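Local coordinates for protein NAD dependent epimerase/dehydratase family (uncultured archaeon MedDCM-OCT-S05-C57, PDB 5Y1F) that binds NAD+ and probably acts as a monomeric L-threonine dehydrogenase, using the dinucleotide to oxidise the side-chain hydroxyl of L-threonine, at residues Ile22-Ala27 with Tyr87-Ile92; Ser51-Pro56 with Lys65-Asp70; Phe206-Ser211 with Val273-Leu278. All blocks are in the same frame, centred on the assembly; numbering follows the deposited sequence.

Contact 1: residues Ile22-Ala27 with Tyr87-Ile92. With NAD (nicotinamide-adenine-dinucleotide), chain B.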
loop_
_atom_site.group_PDB
_atom_site.type_symbol
_atom_site.label_atom_id
_atom_site.label_comp_id
_atom_site.label_asym_id
_atom_site.label_seq_id
_atom_site.Cartn_x
_atom_site.Cartn_y
_atom_site.Cartn_z
ATOM N N ILE A 22 -10.382 16.507 0.905
ATOM C CA ILE A 22 -9.655 15.256 1.142
ATOM C C ILE A 22 -8.163 15.581 1.116
ATOM O O ILE A 22 -7.669 16.213 0.192
ATOM C CB ILE A 22 -10.019 14.240 0.055
ATOM C CG1 ILE A 22 -11.513 13.885 0.107
ATOM C CG2 ILE A 22 -9.183 12.990 0.240
ATOM C CD1 ILE A 22 -12.002 13.040 -1.068
ATOM N N LEU A 23 -7.446 15.081 2.112
ATOM C CA LEU A 23 -5.999 15.081 2.178
ATOM C C LEU A 23 -5.416 13.693 1.907
ATOM O O LEU A 23 -5.932 12.707 2.449
ATOM C CB LEU A 23 -5.535 15.541 3.567
ATOM C CG LEU A 23 -4.059 15.645 3.843
ATOM C CD1 LEU A 23 -3.427 16.726 2.997
ATOM C CD2 LEU A 23 -3.832 15.917 5.331
ATOM N N VAL A 24 -4.339 13.633 1.136
ATOM C CA VAL A 24 -3.592 12.399 0.937
ATOM C C VAL A 24 -2.201 12.612 1.491
ATOM O O VAL A 24 -1.432 13.447 0.959
ATOM C CB VAL A 24 -3.496 12.012 -0.544
ATOM C CG1 VAL A 24 -2.732 10.696 -0.673
ATOM C CG2 VAL A 24 -4.888 11.912 -1.164
ATOM N N THR A 25 -1.826 11.923 2.578
ATOM C CA THR A 25 -0.435 11.921 3.037
ATOM C C THR A 25 0.346 10.842 2.267
ATOM O O THR A 25 -0.244 9.951 1.639
ATOM C CB THR A 25 -0.290 11.702 4.559
ATOM O OG1 THR A 25 -0.485 10.300 4.773
ATOM C CG2 THR A 25 -1.257 12.532 5.385
ATOM N N GLY A 26 1.656 10.972 2.239
ATOM C CA GLY A 26 2.466 10.070 1.458
ATOM C C GLY A 26 2.136 10.127 -0.020
ATOM O O GLY A 26 2.277 9.111 -0.738
ATOM N N ALA A 27 1.698 11.314 -0.493
ATOM C CA ALA A 27 1.098 11.429 -1.799
ATOM C C ALA A 27 2.032 11.179 -2.958
ATOM O O ALA A 27 1.512 10.860 -4.041
ATOM C CB ALA A 27 0.457 12.802 -1.977
ATOM N N TYR A 87 -6.614 10.177 3.506
ATOM C CA TYR A 87 -6.049 8.914 3.017
ATOM C C TYR A 87 -4.581 8.952 3.416
ATOM O O TYR A 87 -3.772 9.718 2.868
ATOM C CB TYR A 87 -6.196 8.748 1.510
ATOM C CG TYR A 87 -7.590 8.458 1.047
ATOM C CD1 TYR A 87 -7.986 7.169 0.652
ATOM C CD2 TYR A 87 -8.553 9.443 0.995
ATOM C CE1 TYR A 87 -9.253 6.943 0.191
ATOM C CE2 TYR A 87 -9.846 9.186 0.582
ATOM C CZ TYR A 87 -10.188 7.922 0.224
ATOM O OH TYR A 87 -11.450 7.599 -0.255
ATOM N N HIS A 88 -4.232 8.198 4.461
ATOM C CA HIS A 88 -2.940 8.317 5.116
ATOM C C HIS A 88 -1.991 7.241 4.603
ATOM O O HIS A 88 -1.970 6.114 5.122
ATOM C CB HIS A 88 -3.119 8.158 6.627
ATOM C CG HIS A 88 -1.830 8.109 7.355
ATOM N ND1 HIS A 88 -1.469 7.184 8.323
ATOM C CD2 HIS A 88 -0.768 8.916 7.185
ATOM C CE1 HIS A 88 -0.223 7.431 8.699
ATOM N NE2 HIS A 88 0.213 8.476 8.009
ATOM N N LEU A 89 -1.151 7.610 3.648
ATOM C CA LEU A 89 -0.225 6.690 3.008
ATOM C C LEU A 89 1.206 6.837 3.508
ATOM O O LEU A 89 2.018 5.982 3.180
ATOM C CB LEU A 89 -0.251 6.815 1.471
ATOM C CG LEU A 89 -1.631 6.763 0.832
ATOM C CD1 LEU A 89 -1.498 7.017 -0.654
ATOM C CD2 LEU A 89 -2.341 5.451 1.086
ATOM N N ALA A 90 1.553 7.886 4.251
ATOM C CA ALA A 90 2.930 8.079 4.647
ATOM C C ALA A 90 3.418 6.939 5.516
ATOM O O ALA A 90 2.740 6.550 6.455
ATOM C CB ALA A 90 3.065 9.376 5.394
ATOM N N ALA A 91 4.592 6.427 5.240
ATOM C CA ALA A 91 5.147 5.309 6.000
ATOM C C ALA A 91 6.559 5.053 5.541
ATOM O O ALA A 91 6.981 5.497 4.475
ATOM C CB ALA A 91 4.302 4.036 5.851
ATOM N N ILE A 92 7.271 4.291 6.352
ATOM C CA ILE A 92 8.533 3.610 6.015
ATOM C C ILE A 92 8.183 2.120 5.871
ATOM O O ILE A 92 7.489 1.565 6.713
ATOM C CB ILE A 92 9.560 3.840 7.148
ATOM C CG1 ILE A 92 9.859 5.330 7.369
ATOM C CG2 ILE A 92 10.824 3.015 6.919
ATOM C CD1 ILE A 92 10.550 5.987 6.232
HETATM P PA NAD B . 6.013 4.689 -0.492
HETATM O O1A NAD B . 6.082 4.627 -2.029
HETATM O O2A NAD B . 7.340 4.532 0.281
HETATM O O5B NAD B . 5.314 6.110 -0.131
HETATM C C5B NAD B . 5.355 6.594 1.195
HETATM C C4B NAD B . 5.532 8.082 1.144
HETATM O O4B NAD B . 5.648 8.445 2.531
HETATM C C3B NAD B . 6.806 8.532 0.450
HETATM O O3B NAD B . 6.460 9.399 -0.605
HETATM C C2B NAD B . 7.601 9.235 1.559
HETATM O O2B NAD B . 8.293 10.435 1.166
HETATM C C1B NAD B . 6.525 9.548 2.579
HETATM N N9A NAD B . 7.111 9.696 3.927
HETATM C C8A NAD B . 8.113 8.974 4.465
HETATM N N7A NAD B . 8.447 9.452 5.662
HETATM C C5A NAD B . 7.669 10.517 5.852
HETATM C C6A NAD B . 7.528 11.507 6.927
HETATM N N6A NAD B . 8.304 11.451 8.038
HETATM N N1A NAD B . 6.589 12.439 6.799
HETATM C C2A NAD B . 5.859 12.527 5.701
HETATM N N3A NAD B . 5.914 11.662 4.689
HETATM C C4A NAD B . 6.791 10.669 4.733
HETATM O O3 NAD B . 4.971 3.638 0.116
HETATM P PN NAD B . 3.692 2.999 -0.633
HETATM O O1N NAD B . 3.006 4.050 -1.515
HETATM O O2N NAD B . 4.110 1.713 -1.318
HETATM O O5D NAD B . 2.764 2.653 0.647
HETATM C C5D NAD B . 1.802 3.565 1.077
HETATM C C4D NAD B . 1.081 2.881 2.246
HETATM O O4D NAD B . 0.596 1.578 1.821
HETATM C C3D NAD B . 1.968 2.660 3.452
HETATM O O3D NAD B . 1.137 2.675 4.644
HETATM C C2D NAD B . 2.425 1.200 3.268
HETATM O O2D NAD B . 2.778 0.602 4.539
HETATM C C1D NAD B . 1.154 0.581 2.658
HETATM N N1N NAD B . 1.449 -0.648 1.893
HETATM C C2N NAD B . 2.045 -0.631 0.662
HETATM C C3N NAD B . 2.310 -1.802 -0.011
HETATM C C7N NAD B . 2.931 -1.840 -1.404
HETATM O O7N NAD B . 3.180 -2.909 -1.894
HETATM N N7N NAD B . 3.140 -0.725 -2.057
HETATM C C4N NAD B . 1.962 -3.010 0.570
HETATM C C5N NAD B . 1.403 -3.022 1.837
HETATM C C6N NAD B . 1.153 -1.822 2.474
#

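Contact 2: residues Ser51-Pro56 with Lys65-Asp70. With NAD (nicotinamide-adenine-dinucleotide), chain B.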
loop_
_atom_site.group_PDB
_atom_site.type_symbol
_atom_site.label_atom_id
_atom_site.label_comp_id
_atom_site.label_asym_id
_atom_site.label_seq_id
_atom_site.Cartn_x
_atom_site.Cartn_y
_atom_site.Cartn_z
ATOM N N SER A 51 0.033 15.795 0.249
ATOM C CA SER A 51 1.104 16.171 1.162
ATOM C C SER A 51 2.182 15.089 1.193
ATOM O O SER A 51 1.907 13.881 1.048
ATOM C CB SER A 51 0.478 16.360 2.549
ATOM O OG SER A 51 1.459 16.753 3.526
ATOM N N ASP A 52 3.419 15.530 1.310
ATOM C CA ASP A 52 4.585 14.664 1.451
ATOM C C ASP A 52 5.731 15.567 1.963
ATOM O O ASP A 52 5.502 16.739 2.272
ATOM C CB ASP A 52 4.929 13.981 0.109
ATOM C CG ASP A 52 5.571 12.620 0.261
ATOM O OD1 ASP A 52 6.671 12.527 0.863
ATOM O OD2 ASP A 52 4.986 11.603 -0.247
ATOM N N LEU A 53 6.923 15.012 2.108
ATOM C CA LEU A 53 8.028 15.753 2.717
ATOM C C LEU A 53 8.525 16.954 1.939
ATOM O O LEU A 53 8.790 18.017 2.530
ATOM C CB LEU A 53 9.192 14.831 3.002
ATOM C CG LEU A 53 8.981 13.907 4.201
ATOM C CD1 LEU A 53 9.943 12.725 4.130
ATOM C CD2 LEU A 53 9.097 14.643 5.539
ATOM N N LYS A 54 8.659 16.797 0.642
ATOM C CA LYS A 54 9.258 17.841 -0.232
ATOM C C LYS A 54 8.346 18.137 -1.378
ATOM O O LYS A 54 7.761 17.232 -1.986
ATOM C CB LYS A 54 10.604 17.390 -0.795
ATOM C CG LYS A 54 11.693 17.456 0.255
ATOM C CD LYS A 54 13.079 17.018 -0.232
ATOM C CE LYS A 54 14.142 17.240 0.849
ATOM N NZ LYS A 54 15.277 16.291 0.720
ATOM N N GLU A 55 8.239 19.434 -1.656
ATOM C CA GLU A 55 7.407 19.934 -2.724
ATOM C C GLU A 55 7.997 19.497 -4.025
ATOM O O GLU A 55 9.139 19.858 -4.325
ATOM C CB GLU A 55 7.385 21.459 -2.667
ATOM C CG GLU A 55 6.510 22.102 -3.727
ATOM C CD GLU A 55 5.209 22.620 -3.168
ATOM O OE1 GLU A 55 5.149 22.877 -1.942
ATOM O OE2 GLU A 55 4.257 22.785 -3.954
ATOM N N PRO A 56 7.222 18.817 -4.865
ATOM C CA PRO A 56 7.595 18.429 -6.215
ATOM C C PRO A 56 7.590 19.618 -7.209
ATOM O O PRO A 56 6.893 20.593 -6.982
ATOM C CB PRO A 56 6.537 17.368 -6.562
ATOM C CG PRO A 56 5.327 17.797 -5.801
ATOM C CD PRO A 56 5.828 18.459 -4.545
ATOM N N LYS A 65 3.560 20.702 2.035
ATOM C CA LYS A 65 4.647 19.920 2.573
ATOM C C LYS A 65 4.435 19.710 4.057
ATOM O O LYS A 65 3.998 20.625 4.760
ATOM C CB LYS A 65 6.004 20.571 2.340
ATOM C CG LYS A 65 6.260 21.883 3.023
ATOM C CD LYS A 65 7.594 22.482 2.552
ATOM C CE LYS A 65 8.776 21.662 3.053
ATOM N NZ LYS A 65 10.047 22.098 2.402
ATOM N N CYS A 66 4.819 18.555 4.560
ATOM C CA CYS A 66 4.755 18.284 5.977
ATOM C C CYS A 66 5.557 17.054 6.330
ATOM O O CYS A 66 5.525 16.071 5.576
ATOM C CB CYS A 66 3.293 18.077 6.415
ATOM S SG CYS A 66 2.958 18.267 8.169
ATOM N N ASP A 67 6.211 17.020 7.479
ATOM C CA ASP A 67 6.647 15.750 8.057
ATOM C C ASP A 67 5.476 15.266 8.909
ATOM O O ASP A 67 4.912 16.009 9.722
ATOM C CB ASP A 67 7.900 15.975 8.930
ATOM C CG ASP A 67 8.566 14.720 9.354
ATOM O OD1 ASP A 67 7.871 13.842 9.902
ATOM O OD2 ASP A 67 9.772 14.575 9.096
ATOM N N ILE A 68 5.113 13.989 8.749
ATOM C CA ILE A 68 3.979 13.429 9.433
ATOM C C ILE A 68 4.160 13.418 10.936
ATOM O O ILE A 68 3.186 13.278 11.683
ATOM C CB ILE A 68 3.694 12.011 8.879
ATOM C CG1 ILE A 68 2.271 11.554 9.230
ATOM C CG2 ILE A 68 4.719 11.008 9.383
ATOM C CD1 ILE A 68 1.253 12.250 8.364
ATOM N N ARG A 69 5.408 13.559 11.385
ATOM C CA ARG A 69 5.703 13.667 12.804
ATOM C C ARG A 69 5.483 15.049 13.389
ATOM O O ARG A 69 5.491 15.197 14.609
ATOM C CB ARG A 69 7.132 13.194 13.085
ATOM C CG ARG A 69 7.367 11.730 12.705
ATOM C CD ARG A 69 8.809 11.337 12.655
ATOM N NE ARG A 69 9.476 11.977 11.538
ATOM C CZ ARG A 69 10.719 11.725 11.156
ATOM N NH1 ARG A 69 11.473 10.866 11.854
ATOM N NH2 ARG A 69 11.210 12.325 10.061
ATOM N N ASP A 70 5.292 16.046 12.566
ATOM C CA ASP A 70 5.186 17.464 12.984
ATOM C C ASP A 70 3.724 17.745 13.167
ATOM O O ASP A 70 3.017 18.123 12.257
ATOM C CB ASP A 70 5.770 18.345 11.854
ATOM C CG ASP A 70 5.676 19.847 12.114
ATOM O OD1 ASP A 70 6.099 20.594 11.189
ATOM O OD2 ASP A 70 5.025 20.266 13.086
HETATM P PA NAD B . 6.013 4.689 -0.492
HETATM O O1A NAD B . 6.082 4.627 -2.029
HETATM O O2A NAD B . 7.340 4.532 0.281
HETATM O O5B NAD B . 5.314 6.110 -0.131
HETATM C C5B NAD B . 5.355 6.594 1.195
HETATM C C4B NAD B . 5.532 8.082 1.144
HETATM O O4B NAD B . 5.648 8.445 2.531
HETATM C C3B NAD B . 6.806 8.532 0.450
HETATM O O3B NAD B . 6.460 9.399 -0.605
HETATM C C2B NAD B . 7.601 9.235 1.559
HETATM O O2B NAD B . 8.293 10.435 1.166
HETATM C C1B NAD B . 6.525 9.548 2.579
HETATM N N9A NAD B . 7.111 9.696 3.927
HETATM C C8A NAD B . 8.113 8.974 4.465
HETATM N N7A NAD B . 8.447 9.452 5.662
HETATM C C5A NAD B . 7.669 10.517 5.852
HETATM C C6A NAD B . 7.528 11.507 6.927
HETATM N N6A NAD B . 8.304 11.451 8.038
HETATM N N1A NAD B . 6.589 12.439 6.799
HETATM C C2A NAD B . 5.859 12.527 5.701
HETATM N N3A NAD B . 5.914 11.662 4.689
HETATM C C4A NAD B . 6.791 10.669 4.733
HETATM O O3 NAD B . 4.971 3.638 0.116
HETATM P PN NAD B . 3.692 2.999 -0.633
HETATM O O1N NAD B . 3.006 4.050 -1.515
HETATM O O2N NAD B . 4.110 1.713 -1.318
HETATM O O5D NAD B . 2.764 2.653 0.647
HETATM C C5D NAD B . 1.802 3.565 1.077
HETATM C C4D NAD B . 1.081 2.881 2.246
HETATM O O4D NAD B . 0.596 1.578 1.821
HETATM C C3D NAD B . 1.968 2.660 3.452
HETATM O O3D NAD B . 1.137 2.675 4.644
HETATM C C2D NAD B . 2.425 1.200 3.268
HETATM O O2D NAD B . 2.778 0.602 4.539
HETATM C C1D NAD B . 1.154 0.581 2.658
HETATM N N1N NAD B . 1.449 -0.648 1.893
HETATM C C2N NAD B . 2.045 -0.631 0.662
HETATM C C3N NAD B . 2.310 -1.802 -0.011
HETATM C C7N NAD B . 2.931 -1.840 -1.404
HETATM O O7N NAD B . 3.180 -2.909 -1.894
HETATM N N7N NAD B . 3.140 -0.725 -2.057
HETATM C C4N NAD B . 1.962 -3.010 0.570
HETATM C C5N NAD B . 1.403 -3.022 1.837
HETATM C C6N NAD B . 1.153 -1.822 2.474
HETATM O O HOH W 1 3.092 14.925 4.774
HETATM O O HOH W 2 10.043 21.220 -0.154
HETATM O O HOH W 3 4.015 23.259 0.640
#

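Contact 3: residues Phe206-Ser211 with Val273-Leu278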
loop_
_atom_site.group_PDB
_atom_site.type_symbol
_atom_site.label_atom_id
_atom_site.label_comp_id
_atom_site.label_asym_id
_atom_site.label_seq_id
_atom_site.Cartn_x
_atom_site.Cartn_y
_atom_site.Cartn_z
ATOM N N PHE A 206 10.368 -3.599 -15.216
ATOM C CA PHE A 206 11.143 -2.459 -15.680
ATOM C C PHE A 206 12.418 -2.898 -16.386
ATOM O O PHE A 206 12.737 -2.426 -17.491
ATOM C CB PHE A 206 11.507 -1.514 -14.535
ATOM C CG PHE A 206 10.452 -0.479 -14.187
ATOM C CD1 PHE A 206 9.269 -0.807 -13.550
ATOM C CD2 PHE A 206 10.688 0.861 -14.432
ATOM C CE1 PHE A 206 8.340 0.178 -13.183
ATOM C CE2 PHE A 206 9.796 1.842 -14.008
ATOM C CZ PHE A 206 8.611 1.501 -13.400
ATOM N N ASP A 207 13.193 -3.764 -15.746
ATOM C CA ASP A 207 14.486 -4.166 -16.279
ATOM C C ASP A 207 14.358 -5.099 -17.465
ATOM O O ASP A 207 15.142 -4.985 -18.453
ATOM C CB ASP A 207 15.329 -4.794 -15.179
ATOM C CG ASP A 207 15.923 -3.792 -14.240
ATOM O OD1 ASP A 207 15.585 -2.570 -14.253
ATOM O OD2 ASP A 207 16.773 -4.203 -13.434
ATOM N N ALA A 208 13.364 -5.960 -17.496
ATOM C CA ALA A 208 13.096 -6.741 -18.680
ATOM C C ALA A 208 12.925 -5.870 -19.897
ATOM O O ALA A 208 13.561 -6.123 -20.931
ATOM C CB ALA A 208 11.910 -7.642 -18.506
ATOM N N VAL A 209 12.113 -4.853 -19.782
ATOM C CA VAL A 209 11.800 -4.014 -20.936
ATOM C C VAL A 209 12.967 -3.092 -21.228
ATOM O O VAL A 209 13.332 -2.931 -22.417
ATOM C CB VAL A 209 10.511 -3.214 -20.694
ATOM C CG1 VAL A 209 10.337 -2.126 -21.743
ATOM C CG2 VAL A 209 9.308 -4.112 -20.632
ATOM N N GLU A 210 13.607 -2.524 -20.211
ATOM C CA GLU A 210 14.690 -1.552 -20.437
ATOM C C GLU A 210 15.956 -2.188 -21.013
ATOM O O GLU A 210 16.646 -1.553 -21.827
ATOM C CB GLU A 210 15.054 -0.835 -19.151
ATOM C CG GLU A 210 14.250 0.409 -18.859
ATOM C CD GLU A 210 14.707 1.112 -17.591
ATOM O OE1 GLU A 210 15.915 1.452 -17.519
ATOM O OE2 GLU A 210 13.872 1.334 -16.682
ATOM N N SER A 211 16.383 -3.308 -20.447
ATOM C CA SER A 211 17.714 -3.827 -20.739
ATOM C C SER A 211 17.749 -5.268 -21.166
ATOM O O SER A 211 18.810 -5.762 -21.544
ATOM C CB SER A 211 18.612 -3.652 -19.541
ATOM O OG SER A 211 18.230 -4.558 -18.516
ATOM N N VAL A 273 8.576 -10.479 -23.859
ATOM C CA VAL A 273 9.831 -9.770 -23.987
ATOM C C VAL A 273 10.980 -10.734 -23.716
ATOM O O VAL A 273 10.878 -11.608 -22.857
ATOM C CB VAL A 273 9.874 -8.577 -23.009
ATOM C CG1 VAL A 273 11.292 -8.084 -22.772
ATOM C CG2 VAL A 273 9.025 -7.439 -23.568
ATOM N N ASP A 274 12.028 -10.648 -24.522
ATOM C CA ASP A 274 13.197 -11.477 -24.310
ATOM C C ASP A 274 13.981 -10.917 -23.141
ATOM O O ASP A 274 14.378 -9.773 -23.188
ATOM C CB ASP A 274 14.095 -11.427 -25.550
ATOM C CG ASP A 274 15.229 -12.413 -25.482
ATOM O OD1 ASP A 274 14.957 -13.615 -25.279
ATOM O OD2 ASP A 274 16.397 -11.991 -25.619
ATOM N N PHE A 275 14.286 -11.722 -22.123
ATOM C CA PHE A 275 15.230 -11.201 -21.079
ATOM C C PHE A 275 15.904 -12.275 -20.235
ATOM O O PHE A 275 15.420 -13.360 -20.182
ATOM C CB PHE A 275 14.616 -10.065 -20.164
ATOM C CG PHE A 275 13.836 -10.569 -18.947
ATOM C CD1 PHE A 275 14.227 -10.278 -17.669
ATOM C CD2 PHE A 275 12.702 -11.302 -19.132
ATOM C CE1 PHE A 275 13.453 -10.725 -16.561
ATOM C CE2 PHE A 275 11.962 -11.784 -18.061
ATOM C CZ PHE A 275 12.329 -11.493 -16.769
ATOM N N ASN A 276 17.087 -11.934 -19.730
ATOM C CA ASN A 276 17.893 -12.818 -18.894
ATOM C C ASN A 276 17.606 -12.492 -17.413
ATOM O O ASN A 276 17.875 -11.389 -16.955
ATOM C CB ASN A 276 19.379 -12.564 -19.208
ATOM C CG ASN A 276 20.311 -13.535 -18.510
ATOM O OD1 ASN A 276 20.077 -14.738 -18.512
ATOM N ND2 ASN A 276 21.400 -13.014 -17.942
ATOM N N CYS A 277 17.057 -13.456 -16.675
ATOM C CA CYS A 277 16.793 -13.244 -15.248
ATOM C C CYS A 277 17.750 -14.069 -14.407
ATOM O O CYS A 277 17.766 -15.283 -14.555
ATOM C CB CYS A 277 15.372 -13.633 -14.926
ATOM S SG CYS A 277 14.779 -12.965 -13.384
ATOM N N LEU A 278 18.510 -13.432 -13.545
ATOM C CA LEU A 278 19.439 -14.120 -12.631
ATOM C C LEU A 278 18.923 -13.882 -11.230
ATOM O O LEU A 278 18.400 -12.796 -10.920
ATOM C CB LEU A 278 20.839 -13.524 -12.736
ATOM C CG LEU A 278 21.522 -13.790 -14.087
ATOM C CD1 LEU A 278 22.918 -13.168 -14.033
ATOM C CD2 LEU A 278 21.579 -15.287 -14.408
#

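Contact 1: residues Ile22-Ala27 with Tyr87-Ile92
Y87 is clasped by the strand beside it: its backbone N bonds to L23 O (2.8 Å, 163° at the hydrogen), and its carbonyl O takes T25 N at 3.0 Å. V24 sits opposite it in this parallel ladder. A step further on, L89 N reaches T25 O at 3.2 Å, but from above the carbonyl plane, a sign that the regular strand is ending. The side chains of I22 and V24 pack closely against Y87 and L89. I22 CG2, held anti to its own backbone N, meets the edge of the Y87 ring at CD2 (3.7 Å), while V24 CG1 meets L89 CD1 at 3.9 Å. On the face of T25 and H88, the imidazole presents its edge to T25 CB, and the H88 side chain also touches V115 of helix 101-122. An alanine in place of H88 would keep the backbone pairing but would probably open a gap between T25 and that helix. G26 and A90 come so close that a side chain on G26 would collide with A90 N, and the positive phi of G26 suits glycine as well. The two strand ends meet NAD here, G26 CA 3.7 Å from its C4B and L89 O 3.2 Å from its C5D. Beyond them the grip slackens: A91 and the partly exposed I92 make no contact with 22-27, and A91 CB lies instead 3.6 Å from C3D of NAD. Two neighbouring parallel strands whose ends open onto the dinucleotide, the first running into a glycine-rich turn, are the core of the Rossmann fold.

Contact 2: residues Ser51-Pro56 with Lys65-Asp70
The adenosine pocket of the Rossmann sheet is built here, where the end of strand 48-52 meets the loop after strand 62-65: C66 N donates to D52 O (3.0 Å, 162°), coming in above the carbonyl plane. Beside this bond a water donates to both S51 OG and C66 O, and S51 OG is also hydrogen-bonded to the backbone O of E64. The D52 carboxylate takes the ribose diol with one oxygen for each hydroxyl: O2B of NAD donates to D52 OD1 and O3B to D52 OD2, both at 2.7 Å. L53 N holds D52 OD1 through the anti lone pair, and L28 N binds D52 OD2, so the carboxylate is fixed in rotation. An acidic residue ending the second strand is the Rossmann feature that reads the ribose, and it is consistent with use of NAD+ rather than its phosphorylated relative. With CG anti to the backbone N (chi1 -169°), the D67 carboxylate lies alongside L53, OD2 to CD2 3.6 Å, and at the adenine amine; L53 CD1 rests 3.6 Å from adenine C5A of NAD. D67 opens an Asx turn in which its OD1 accepts R69 N. R69 grips the same carboxylate side-on, NE to OD1 and NH2 to OD2 (2.8 Å), and its remaining nitrogen forms a salt bridge with D106. Steadied in this way, D67 OD1 receives N6A of NAD at 3.1 Å, while I68 N donates to adenine N1A at 2.9 Å, almost straight at 173°.

Contact 3: residues Phe206-Ser211 with Val273-Leu278
A208 sets its methyl over one face of the F275 ring, a CH-pi contact with CB 3.6 Å from the ring centroid and 17° off the normal. The methyl is displaced toward the rim, so its nearest ring atom is F275 CG, at 3.5 Å. Chi1 of F275, at 86°, places CG between the backbone N and the carbonyl carbon, and this brings one ring face against the A208 methyl. V273 adds a second touch: its CG1 rests 3.5 Å from A208 O. A looser one follows between V209 CG2 and V273 CG2 at 4.4 Å. No hydrogen bond joins the two segments, so apolar fit carries the contact. One shell out, the F275 side chain touches I269 and E266 of helix 262-270 and Y214 of strand 213-216, while V273 touches I320 and V209 touches L323, both on helix 312-326. S211 OG donates to D207 O (3.1 Å), which S211 N also meets, and is bonded to K213 N as well. Helix 199-211 thus packs against the approach to strand 276-279, which pairs in parallel with strand 213-216 in a small two-stranded sheet, as in the C-terminal lobe of extended short-chain dehydrogenases.

In the fold
Contacts 1 and 2 are neighbours in one sheet, their centres 10 Å apart, because strand 21-25 lies between strands 48-52 and 83-88. They meet directly: V24 O and S51 N are 2.9 Å apart and A27 N and S51 O 3.0 Å, both probable hydrogen bonds. Together they line one NAD molecule, contact 2 at its adenine and adenosine ribose, contact 1 beside both riboses, from G26 and A90 to L89 and A91; Y156 and K160 are also hydrogen-bonded to NAD. Contact 3 lies far off on the surface and follows both in sequence. Its centre is about 32 Å from that of contact 1 and 35 Å from that of contact 2, with nearest atoms about 15 and 17 Å away, remote from the annotated sites.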